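Local structure of glutamate--LysW ligase ArgX (Sulfolobus tokodaii, 3VPB) at residues 187-192 with 212-217; 207-212 with 260-265; 234-239 with 246-251. The protein probably catalyses the ATP-dependent joining of the amino group of glutamate to the gamma-carboxyl group of the C-terminal glutamate of the carrier protein LysW. All blocks are in the same frame, centred on the assembly; numbering follows the deposited sequence.

Contact 1 of 3, residues 187-192 with 212-217; sequences LGCYAR and IEVDEK. With GLU (glutamic acid), chain M; SO4 (sulfate ion), chain P.
Strand 185-193 of the ATP-grasp sheet packs here against the link that runs into helix 216-229, with Cys189 and Ala191 meeting Ile212 and Val214. The contact is apolar and has no direct hydrogen bond across it. Ile212 sends its two branches to different residues: CG2 reaches Ala191 CB at 3.6 Å, and CD1 reaches Cys189 CB at 4.0 Å. Its chi1 of 58° sets CG1 over the strand near Tyr190 CA, and the extended chi2 of 162° carries CD1 on to Cys189. Val214 CG2 touches the same Cys189 CB, also at 4.0 Å. The sulfur of Cys189 is tied to Cys179 by a disulfide. A water bridges the two backbones, donating to Cys189 O and accepting from Ile212 N.

Tyr190 leaves the backbone on the side away from the link, and its OH donates to OE2 of the bound glutamate at 2.7 Å. Arg192 lies in the same glutamate pocket. Its NH2 gives the glutamate O a bond of 2.9 Å (148° at the hydrogen) and makes a weak one to sulfate O3. NH1 pairs with Asp176 and Asp237. A leucine in place of Arg192 would probably strip the glutamate O of this donor and take one cationic partner from Asp176 and Asp237. Asp215 N-caps helix 216-229, with OD1 accepting from Leu218 N.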
loop_
_atom_site.group_PDB
_atom_site.type_symbol
_atom_site.label_atom_id
_atom_site.label_comp_id
_atom_site.label_asym_id
_atom_site.label_seq_id
_atom_site.Cartn_x
_atom_site.Cartn_y
_atom_site.Cartn_z
ATOM N N LEU B 187 -21.102 -26.685 -18.954
ATOM C CA LEU B 187 -21.172 -26.165 -20.313
ATOM C C LEU B 187 -20.064 -26.773 -21.187
ATOM O O LEU B 187 -20.288 -27.156 -22.352
ATOM C CB LEU B 187 -21.084 -24.628 -20.314
ATOM C CG LEU B 187 -21.154 -23.923 -21.666
ATOM C CD1 LEU B 187 -22.583 -24.019 -22.270
ATOM C CD2 LEU B 187 -20.696 -22.479 -21.576
ATOM N N GLY B 188 -18.861 -26.878 -20.624
ATOM C CA GLY B 188 -17.754 -27.434 -21.378
ATOM C C GLY B 188 -16.459 -27.232 -20.619
ATOM O O GLY B 188 -16.439 -26.544 -19.590
ATOM N N CYS B 189 -15.393 -27.829 -21.154
ATOM C CA CYS B 189 -14.053 -27.771 -20.560
ATOM C C CYS B 189 -13.031 -27.665 -21.661
ATOM O O CYS B 189 -13.259 -28.098 -22.802
ATOM C CB CYS B 189 -13.736 -29.035 -19.737
ATOM S SG CYS B 189 -14.768 -29.393 -18.319
ATOM N N TYR B 190 -11.878 -27.102 -21.330
ATOM C CA TYR B 190 -10.778 -27.128 -22.255
ATOM C C TYR B 190 -9.470 -27.116 -21.456
ATOM O O TYR B 190 -9.487 -26.966 -20.219
ATOM C CB TYR B 190 -10.875 -25.997 -23.290
ATOM C CG TYR B 190 -10.447 -24.657 -22.782
ATOM C CD1 TYR B 190 -11.290 -23.906 -21.980
ATOM C CD2 TYR B 190 -9.188 -24.140 -23.101
ATOM C CE1 TYR B 190 -10.900 -22.670 -21.505
ATOM C CE2 TYR B 190 -8.802 -22.925 -22.646
ATOM C CZ TYR B 190 -9.666 -22.194 -21.842
ATOM O OH TYR B 190 -9.272 -20.982 -21.360
ATOM N N ALA B 191 -8.354 -27.290 -22.156
ATOM C CA ALA B 191 -7.040 -27.275 -21.539
ATOM C C ALA B 191 -6.341 -25.948 -21.798
ATOM O O ALA B 191 -6.325 -25.476 -22.927
ATOM C CB ALA B 191 -6.186 -28.415 -22.117
ATOM N N ARG B 192 -5.751 -25.371 -20.756
ATOM C CA ARG B 192 -4.871 -24.200 -20.901
ATOM C C ARG B 192 -3.446 -24.708 -20.800
ATOM O O ARG B 192 -3.021 -25.143 -19.711
ATOM C CB ARG B 192 -5.132 -23.200 -19.776
ATOM C CG ARG B 192 -6.487 -22.539 -19.834
ATOM C CD ARG B 192 -6.688 -21.577 -18.680
ATOM N NE ARG B 192 -6.759 -22.291 -17.404
ATOM C CZ ARG B 192 -7.161 -21.744 -16.253
ATOM N NH1 ARG B 192 -7.196 -22.484 -15.149
ATOM N NH2 ARG B 192 -7.536 -20.463 -16.199
ATOM N N ILE B 212 -10.147 -30.903 -25.040
ATOM C CA ILE B 212 -9.937 -32.196 -24.366
ATOM C C ILE B 212 -11.183 -33.063 -24.462
ATOM O O ILE B 212 -12.276 -32.575 -24.717
ATOM C CB ILE B 212 -9.586 -32.057 -22.840
ATOM C CG1 ILE B 212 -10.679 -31.292 -22.085
ATOM C CG2 ILE B 212 -8.224 -31.390 -22.663
ATOM C CD1 ILE B 212 -10.667 -31.472 -20.535
ATOM N N GLU B 213 -11.008 -34.353 -24.229
ATOM C CA GLU B 213 -12.154 -35.227 -24.015
ATOM C C GLU B 213 -12.609 -35.058 -22.575
ATOM O O GLU B 213 -11.795 -35.110 -21.646
ATOM C CB GLU B 213 -11.777 -36.677 -24.273
ATOM C CG GLU B 213 -13.001 -37.599 -24.358
ATOM C CD GLU B 213 -12.809 -38.752 -25.332
ATOM O OE1 GLU B 213 -11.650 -39.027 -25.712
ATOM O OE2 GLU B 213 -13.821 -39.382 -25.725
ATOM N N VAL B 214 -13.904 -34.842 -22.391
ATOM C CA VAL B 214 -14.453 -34.723 -21.059
ATOM C C VAL B 214 -15.041 -36.065 -20.650
ATOM O O VAL B 214 -16.066 -36.500 -21.185
ATOM C CB VAL B 214 -15.524 -33.616 -20.963
ATOM C CG1 VAL B 214 -15.899 -33.377 -19.505
ATOM C CG2 VAL B 214 -15.033 -32.329 -21.627
ATOM N N ASP B 215 -14.379 -36.730 -19.711
ATOM C CA ASP B 215 -14.857 -38.023 -19.230
ATOM C C ASP B 215 -15.809 -37.833 -18.056
ATOM O O ASP B 215 -15.938 -36.722 -17.513
ATOM C CB ASP B 215 -13.680 -38.945 -18.849
ATOM C CG ASP B 215 -12.783 -38.360 -17.751
ATOM O OD1 ASP B 215 -13.293 -37.859 -16.721
ATOM O OD2 ASP B 215 -11.543 -38.441 -17.914
ATOM N N GLU B 216 -16.476 -38.912 -17.662
ATOM C CA GLU B 216 -17.473 -38.823 -16.613
ATOM C C GLU B 216 -16.950 -38.290 -15.282
ATOM O O GLU B 216 -17.623 -37.469 -14.667
ATOM C CB GLU B 216 -18.216 -40.150 -16.418
ATOM C CG GLU B 216 -19.523 -40.200 -17.192
ATOM C CD GLU B 216 -20.509 -39.080 -16.801
ATOM O OE1 GLU B 216 -20.562 -38.684 -15.609
ATOM O OE2 GLU B 216 -21.239 -38.593 -17.695
ATOM N N LYS B 217 -15.772 -38.749 -14.854
ATOM C CA LYS B 217 -15.208 -38.346 -13.566
ATOM C C LYS B 217 -14.993 -36.833 -13.542
ATOM O O LYS B 217 -15.199 -36.205 -12.526
ATOM C CB LYS B 217 -13.875 -39.042 -13.285
ATOM C CG LYS B 217 -13.925 -40.576 -13.264
ATOM C CD LYS B 217 -12.707 -41.206 -13.968
ATOM C CE LYS B 217 -12.824 -41.125 -15.507
ATOM N NZ LYS B 217 -14.232 -41.354 -16.032
HETATM N N GLU M . -8.909 -15.729 -16.580
HETATM C CA GLU M . -8.727 -16.934 -17.433
HETATM C C GLU M . -7.259 -17.103 -17.760
HETATM O O GLU M . -6.831 -18.255 -17.964
HETATM C CB GLU M . -9.539 -16.813 -18.733
HETATM C CG GLU M . -9.590 -18.097 -19.544
HETATM C CD GLU M . -10.406 -17.968 -20.830
HETATM O OE1 GLU M . -10.334 -16.902 -21.492
HETATM O OE2 GLU M . -11.107 -18.962 -21.169
HETATM O OXT GLU M . -6.495 -16.116 -17.855
HETATM S S SO4 P . -8.228 -17.140 -13.434
HETATM O O1 SO4 P . -8.310 -16.518 -12.107
HETATM O O2 SO4 P . -7.345 -16.339 -14.260
HETATM O O3 SO4 P . -7.791 -18.555 -13.414
HETATM O O4 SO4 P . -9.544 -17.051 -14.066
HETATM O O HOH W 1 -12.396 -29.057 -25.086
#

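Contact 2 of 3, residues 207-212 with 260-265; sequences GTPSNI and FMVATN. With GLU (glutamic acid), chain M.
Pro209 on strand 208-211 presses against Val262 and Ala263 of helix 258-264. The tight spot is between the proline ring and the valine: Pro209 CG stands 3.4 Å from Val262 CG2, a short approach for two carbons. The two side chains meet at a slant. Val262 CG2 lies between its own backbone N and carbonyl carbon, and this brings it to both CB and CG of the proline. This tight pair itself lies at the surface, since Val262 is exposed. Beside it the fit is easier. Ala263 CB faces the strand and touches Pro209 CB at 4.0 Å and Ser210 C at the same distance. The small methyl lets the backbones come near, with the CA atoms of Ser210 and Ala263 5.1 Å apart.

The contact thins out toward Asn211. Asn211 is exposed, and its CB only comes up to Ala263 O at 3.8 Å. No hydrogen bond joins the two segments. Ser210 points away from the helix and bonds through OG to Asn193.

Within the helix, Phe260 O accepts from Thr264 N and from Thr264 OG1, the latter at 2.7 Å with the donor 49° out of the carbonyl plane. Thr264 CG2 sits 4.1 Å above the centre of the Phe260 ring, covering one face. Phe260 N donates to OE2 of the bound glutamate at 2.9 Å. The strand and helix segments run at 34° to each other. The contact joins an outer strand of the antiparallel ATP-grasp sheet to the helix bearing the GF motif, Gly259 and Phe260, which probably sets the substrate specificity of ArgX.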
loop_
_atom_site.group_PDB
_atom_site.type_symbol
_atom_site.label_atom_id
_atom_site.label_comp_id
_atom_site.label_asym_id
_atom_site.label_seq_id
_atom_site.Cartn_x
_atom_site.Cartn_y
_atom_site.Cartn_z
ATOM N N GLY B 207 -0.968 -18.718 -21.639
ATOM C CA GLY B 207 -1.546 -20.066 -21.722
ATOM C C GLY B 207 -2.286 -20.202 -23.049
ATOM O O GLY B 207 -3.069 -19.315 -23.438
ATOM N N THR B 208 -2.029 -21.297 -23.759
ATOM C CA THR B 208 -2.662 -21.509 -25.051
ATOM C C THR B 208 -3.794 -22.545 -24.944
ATOM O O THR B 208 -3.598 -23.636 -24.396
ATOM C CB THR B 208 -1.637 -21.931 -26.118
ATOM O OG1 THR B 208 -1.024 -23.149 -25.717
ATOM C CG2 THR B 208 -0.557 -20.877 -26.283
ATOM N N PRO B 209 -4.989 -22.202 -25.452
ATOM C CA PRO B 209 -6.145 -23.109 -25.343
ATOM C C PRO B 209 -6.101 -24.298 -26.302
ATOM O O PRO B 209 -5.674 -24.161 -27.448
ATOM C CB PRO B 209 -7.343 -22.186 -25.665
ATOM C CG PRO B 209 -6.764 -20.748 -25.639
ATOM C CD PRO B 209 -5.359 -20.920 -26.082
ATOM N N SER B 210 -6.512 -25.466 -25.831
ATOM C CA SER B 210 -6.747 -26.604 -26.717
ATOM C C SER B 210 -7.875 -27.438 -26.140
ATOM O O SER B 210 -8.160 -27.375 -24.943
ATOM C CB SER B 210 -5.491 -27.458 -26.913
ATOM O OG SER B 210 -5.127 -28.123 -25.722
ATOM N N ASN B 211 -8.519 -28.222 -27.000
ATOM C CA ASN B 211 -9.645 -29.046 -26.542
ATOM C C ASN B 211 -9.235 -30.346 -25.844
ATOM O O ASN B 211 -8.102 -30.824 -26.012
ATOM C CB ASN B 211 -10.642 -29.297 -27.689
ATOM C CG ASN B 211 -10.054 -30.134 -28.804
ATOM O OD1 ASN B 211 -8.930 -29.890 -29.256
ATOM N ND2 ASN B 211 -10.813 -31.137 -29.259
ATOM N N ILE B 212 -10.147 -30.903 -25.040
ATOM C CA ILE B 212 -9.937 -32.196 -24.366
ATOM C C ILE B 212 -11.183 -33.063 -24.462
ATOM O O ILE B 212 -12.276 -32.575 -24.717
ATOM C CB ILE B 212 -9.586 -32.057 -22.840
ATOM C CG1 ILE B 212 -10.679 -31.292 -22.085
ATOM C CG2 ILE B 212 -8.224 -31.390 -22.663
ATOM C CD1 ILE B 212 -10.667 -31.472 -20.535
ATOM N N PHE B 260 -11.932 -20.091 -23.753
ATOM C CA PHE B 260 -12.964 -21.133 -23.786
ATOM C C PHE B 260 -13.551 -21.183 -25.184
ATOM O O PHE B 260 -13.689 -22.279 -25.778
ATOM C CB PHE B 260 -14.024 -20.820 -22.727
ATOM C CG PHE B 260 -14.997 -21.917 -22.467
ATOM C CD1 PHE B 260 -14.765 -22.858 -21.460
ATOM C CD2 PHE B 260 -16.183 -21.965 -23.174
ATOM C CE1 PHE B 260 -15.703 -23.864 -21.210
ATOM C CE2 PHE B 260 -17.118 -22.959 -22.938
ATOM C CZ PHE B 260 -16.894 -23.896 -21.945
ATOM N N MET B 261 -13.879 -20.007 -25.713
ATOM C CA MET B 261 -14.483 -19.926 -27.057
ATOM C C MET B 261 -13.580 -20.449 -28.173
ATOM O O MET B 261 -14.048 -21.169 -29.045
ATOM C CB MET B 261 -14.989 -18.525 -27.366
ATOM C CG MET B 261 -16.244 -18.192 -26.602
ATOM S SD MET B 261 -16.759 -16.507 -26.923
ATOM C CE MET B 261 -17.402 -16.761 -28.600
ATOM N N VAL B 262 -12.294 -20.130 -28.139
ATOM C CA VAL B 262 -11.417 -20.655 -29.195
ATOM C C VAL B 262 -11.278 -22.179 -29.119
ATOM O O VAL B 262 -11.136 -22.844 -30.150
ATOM C CB VAL B 262 -10.022 -19.969 -29.262
ATOM C CG1 VAL B 262 -10.151 -18.485 -29.264
ATOM C CG2 VAL B 262 -9.121 -20.418 -28.134
ATOM N N ALA B 263 -11.340 -22.744 -27.920
ATOM C CA ALA B 263 -11.141 -24.174 -27.798
ATOM C C ALA B 263 -12.401 -24.991 -28.078
ATOM O O ALA B 263 -12.319 -26.027 -28.735
ATOM C CB ALA B 263 -10.543 -24.530 -26.448
ATOM N N THR B 264 -13.563 -24.505 -27.632
ATOM C CA THR B 264 -14.792 -25.321 -27.612
ATOM C C THR B 264 -15.813 -24.974 -28.710
ATOM O O THR B 264 -16.776 -25.738 -28.950
ATOM C CB THR B 264 -15.527 -25.167 -26.273
ATOM O OG1 THR B 264 -15.930 -23.806 -26.112
ATOM C CG2 THR B 264 -14.650 -25.589 -25.090
ATOM N N ASN B 265 -15.605 -23.814 -29.322
ATOM C CA ASN B 265 -16.574 -23.134 -30.204
ATOM C C ASN B 265 -17.942 -22.855 -29.598
ATOM O O ASN B 265 -18.926 -22.711 -30.330
ATOM C CB ASN B 265 -16.741 -23.905 -31.510
ATOM C CG ASN B 265 -15.454 -24.104 -32.207
ATOM O OD1 ASN B 265 -15.031 -25.241 -32.440
ATOM N ND2 ASN B 265 -14.793 -23.002 -32.538
HETATM N N GLU M . -8.909 -15.729 -16.580
HETATM C CA GLU M . -8.727 -16.934 -17.433
HETATM C C GLU M . -7.259 -17.103 -17.760
HETATM O O GLU M . -6.831 -18.255 -17.964
HETATM C CB GLU M . -9.539 -16.813 -18.733
HETATM C CG GLU M . -9.590 -18.097 -19.544
HETATM C CD GLU M . -10.406 -17.968 -20.830
HETATM O OE1 GLU M . -10.334 -16.902 -21.492
HETATM O OE2 GLU M . -11.107 -18.962 -21.169
HETATM O OXT GLU M . -6.495 -16.116 -17.855
#

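Contact 3 of 3, residues 234-239 with 246-251; sequences VSIDIL and YVVNEL. With MG (magnesium ion), chain N; ZN (zinc ion), chain O; ADP (adenosine-5'-diphosphate), chain L.
Asp237 and Glu250 are paired on neighbouring strands of a beta hairpin, and their side chains run side by side to a magnesium ion. Asp237 OD2 and Glu250 OE1 each bind it at 2.1 Å and lie 3.0 Å apart; the shared metal probably offsets their repulsion. The carboxylate planes are 87° apart. ADP O2A and O2B and a water are further ligands. Glu250 OE1 also binds the zinc ion and so bridges the two metals, while OE2 adds a longer zinc bond of 2.4 Å. ADP O1B and Asn252 also bind the zinc, which lies at the second magnesium site. Arg178 makes a salt bridge to Asp237 OD1, and Arg192 bonds to OD2.

With CG anti to the backbone N (chi1 -171°), the amide of Asn249 extends toward the ADP, where ND2 makes a weak bond to O1A. Its OD1 accepts from Lys127. Leu239 CD1 packs against Asn249 CG and, at 3.7 Å, against ADP C6.

A classic beta bulge positions this shell. Asn249 and Glu250 both face Asp237, whose O accepts from Asn249 N at 2.9 Å and weakly from Glu250 N. Asp237 N donates almost straight (176°) to Glu250 O.

Ile236, Ile238, Val248 and Leu251 lie on the other face. There helix 216-229 covers the isoleucines, helix 87-96 covers Val248 and Leu251, and strand 175-182 flanks strand 233-241 within the sheet.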
loop_
_atom_site.group_PDB
_atom_site.type_symbol
_atom_site.label_atom_id
_atom_site.label_comp_id
_atom_site.label_asym_id
_atom_site.label_seq_id
_atom_site.Cartn_x
_atom_site.Cartn_y
_atom_site.Cartn_z
ATOM N N VAL B 234 -20.215 -19.754 -13.481
ATOM C CA VAL B 234 -18.882 -19.747 -12.861
ATOM C C VAL B 234 -17.883 -20.558 -13.670
ATOM O O VAL B 234 -18.267 -21.462 -14.439
ATOM C CB VAL B 234 -18.896 -20.296 -11.407
ATOM C CG1 VAL B 234 -19.658 -19.354 -10.430
ATOM C CG2 VAL B 234 -19.468 -21.717 -11.378
ATOM N N SER B 235 -16.604 -20.245 -13.499
ATOM C CA SER B 235 -15.575 -21.111 -14.055
ATOM C C SER B 235 -14.917 -21.918 -12.945
ATOM O O SER B 235 -15.002 -21.581 -11.744
ATOM C CB SER B 235 -14.537 -20.315 -14.872
ATOM O OG SER B 235 -13.829 -19.441 -14.031
ATOM N N ILE B 236 -14.297 -23.024 -13.352
ATOM C CA ILE B 236 -13.647 -23.925 -12.422
ATOM C C ILE B 236 -12.288 -24.285 -13.013
ATOM O O ILE B 236 -12.178 -24.572 -14.228
ATOM C CB ILE B 236 -14.451 -25.237 -12.222
ATOM C CG1 ILE B 236 -15.945 -24.980 -11.987
ATOM C CG2 ILE B 236 -13.899 -26.030 -11.024
ATOM C CD1 ILE B 236 -16.832 -24.719 -13.274
ATOM N N ASP B 237 -11.262 -24.247 -12.155
ATOM C CA ASP B 237 -9.915 -24.648 -12.522
ATOM C C ASP B 237 -9.656 -26.014 -11.894
ATOM O O ASP B 237 -9.844 -26.210 -10.680
ATOM C CB ASP B 237 -8.839 -23.679 -11.972
ATOM C CG ASP B 237 -8.869 -22.289 -12.593
ATOM O OD1 ASP B 237 -9.888 -21.853 -13.152
ATOM O OD2 ASP B 237 -7.812 -21.590 -12.509
ATOM N N ILE B 238 -9.193 -26.955 -12.720
ATOM C CA ILE B 238 -8.843 -28.291 -12.231
ATOM C C ILE B 238 -7.403 -28.683 -12.603
ATOM O O ILE B 238 -6.920 -28.374 -13.692
ATOM C CB ILE B 238 -9.874 -29.332 -12.744
ATOM C CG1 ILE B 238 -11.179 -29.145 -11.962
ATOM C CG2 ILE B 238 -9.332 -30.786 -12.610
ATOM C CD1 ILE B 238 -12.382 -29.819 -12.587
ATOM N N LEU B 239 -6.712 -29.303 -11.641
ATOM C CA LEU B 239 -5.365 -29.812 -11.825
ATOM C C LEU B 239 -5.413 -31.329 -11.868
ATOM O O LEU B 239 -6.318 -31.960 -11.285
ATOM C CB LEU B 239 -4.445 -29.375 -10.680
ATOM C CG LEU B 239 -4.249 -27.861 -10.552
ATOM C CD1 LEU B 239 -3.725 -27.516 -9.159
ATOM C CD2 LEU B 239 -3.320 -27.408 -11.669
ATOM N N TYR B 246 -8.311 -35.927 -10.702
ATOM C CA TYR B 246 -8.755 -34.527 -10.789
ATOM C C TYR B 246 -8.853 -33.892 -9.404
ATOM O O TYR B 246 -9.471 -34.443 -8.485
ATOM C CB TYR B 246 -10.087 -34.391 -11.514
ATOM C CG TYR B 246 -10.061 -34.854 -12.956
ATOM C CD1 TYR B 246 -9.170 -34.287 -13.864
ATOM C CD2 TYR B 246 -10.938 -35.847 -13.409
ATOM C CE1 TYR B 246 -9.135 -34.701 -15.210
ATOM C CE2 TYR B 246 -10.917 -36.267 -14.761
ATOM C CZ TYR B 246 -10.014 -35.680 -15.641
ATOM O OH TYR B 246 -9.971 -36.071 -16.954
ATOM N N VAL B 247 -8.255 -32.718 -9.289
ATOM C CA VAL B 247 -8.200 -31.970 -8.038
ATOM C C VAL B 247 -8.716 -30.575 -8.369
ATOM O O VAL B 247 -8.224 -29.945 -9.310
ATOM C CB VAL B 247 -6.725 -31.927 -7.518
ATOM C CG1 VAL B 247 -6.633 -31.181 -6.234
ATOM C CG2 VAL B 247 -6.179 -33.331 -7.274
ATOM N N VAL B 248 -9.690 -30.081 -7.606
ATOM C CA VAL B 248 -10.215 -28.732 -7.858
ATOM C C VAL B 248 -9.299 -27.700 -7.215
ATOM O O VAL B 248 -9.025 -27.755 -6.002
ATOM C CB VAL B 248 -11.673 -28.565 -7.356
ATOM C CG1 VAL B 248 -12.185 -27.152 -7.676
ATOM C CG2 VAL B 248 -12.560 -29.609 -8.014
ATOM N N ASN B 249 -8.807 -26.781 -8.039
ATOM C CA ASN B 249 -7.913 -25.740 -7.592
ATOM C C ASN B 249 -8.621 -24.438 -7.210
ATOM O O ASN B 249 -8.239 -23.788 -6.234
ATOM C CB ASN B 249 -6.890 -25.487 -8.691
ATOM C CG ASN B 249 -5.779 -24.570 -8.263
ATOM O OD1 ASN B 249 -5.366 -24.560 -7.106
ATOM N ND2 ASN B 249 -5.269 -23.799 -9.216
ATOM N N GLU B 250 -9.600 -24.009 -8.001
ATOM C CA GLU B 250 -10.372 -22.807 -7.646
ATOM C C GLU B 250 -11.638 -22.710 -8.471
ATOM O O GLU B 250 -11.810 -23.449 -9.437
ATOM C CB GLU B 250 -9.561 -21.529 -7.822
ATOM C CG GLU B 250 -9.201 -21.216 -9.277
ATOM C CD GLU B 250 -8.969 -19.735 -9.499
ATOM O OE1 GLU B 250 -8.444 -19.369 -10.589
ATOM O OE2 GLU B 250 -9.352 -18.937 -8.600
ATOM N N LEU B 251 -12.504 -21.785 -8.080
ATOM C CA LEU B 251 -13.649 -21.392 -8.887
ATOM C C LEU B 251 -13.606 -19.903 -9.073
ATOM O O LEU B 251 -12.992 -19.216 -8.273
ATOM C CB LEU B 251 -14.973 -21.798 -8.214
ATOM C CG LEU B 251 -15.307 -23.297 -8.321
ATOM C CD1 LEU B 251 -14.734 -24.069 -7.138
ATOM C CD2 LEU B 251 -16.791 -23.536 -8.451
HETATM MG MG MG N . -6.918 -19.811 -11.941
HETATM ZN ZN ZN O . -8.712 -17.288 -10.220
HETATM P PB ADP L . -5.601 -17.563 -10.156
HETATM O O1B ADP L . -6.893 -17.246 -9.501
HETATM O O2B ADP L . -5.688 -18.121 -11.567
HETATM O O3B ADP L . -4.538 -16.508 -10.042
HETATM P PA ADP L . -4.793 -20.289 -9.555
HETATM O O1A ADP L . -4.760 -20.949 -8.180
HETATM O O2A ADP L . -5.740 -20.722 -10.651
HETATM O O3A ADP L . -4.964 -18.722 -9.234
HETATM O "O5'" ADP L . -3.288 -20.385 -10.109
HETATM C "C5'" ADP L . -2.885 -19.913 -11.394
HETATM C "C4'" ADP L . -2.068 -20.980 -12.099
HETATM O "O4'" ADP L . -0.996 -21.383 -11.240
HETATM C "C3'" ADP L . -2.905 -22.242 -12.331
HETATM O "O3'" ADP L . -3.569 -22.190 -13.600
HETATM C "C2'" ADP L . -1.868 -23.339 -12.299
HETATM O "O2'" ADP L . -1.204 -23.438 -13.566
HETATM C "C1'" ADP L . -0.870 -22.809 -11.304
HETATM N N9 ADP L . -1.133 -23.357 -9.960
HETATM C C8 ADP L . -1.788 -22.760 -8.931
HETATM N N7 ADP L . -1.762 -23.575 -7.866
HETATM C C5 ADP L . -1.085 -24.688 -8.211
HETATM C C6 ADP L . -0.720 -25.954 -7.564
HETATM N N6 ADP L . -1.053 -26.169 -6.277
HETATM N N1 ADP L . 0.035 -26.849 -8.269
HETATM C C2 ADP L . 0.395 -26.642 -9.541
HETATM N N3 ADP L . 0.052 -25.506 -10.200
HETATM C C4 ADP L . -0.676 -24.537 -9.582
HETATM O O HOH W 2 -5.682 -23.747 -11.833
HETATM O O HOH W 3 -5.641 -20.343 -13.560
HETATM O O HOH W 4 -9.372 -15.601 -9.158
#

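In the fold
All three contacts reach one antiparallel sheet of the ATP-grasp region. Contacts 1 and 2 have centres 10 Å apart, share Ile212 and both touch the bound glutamate. Strands 185-193 and 208-211 are neighbours there, with Ala191 N 2.8 Å from Ser210 O, a probable hydrogen bond. Tyr190 of contact 1 also packs on Pro209 and Phe260 of contact 2. Contact 3 brings the metals and ADP; its centre is 12 Å from that of contact 1. The salt bridge Arg192 NH1 to Asp237 OD2, 2.9 Å, joins substrate site to metal site. Contacts 2 and 3 do not touch, their nearest atoms being about 6 Å apart.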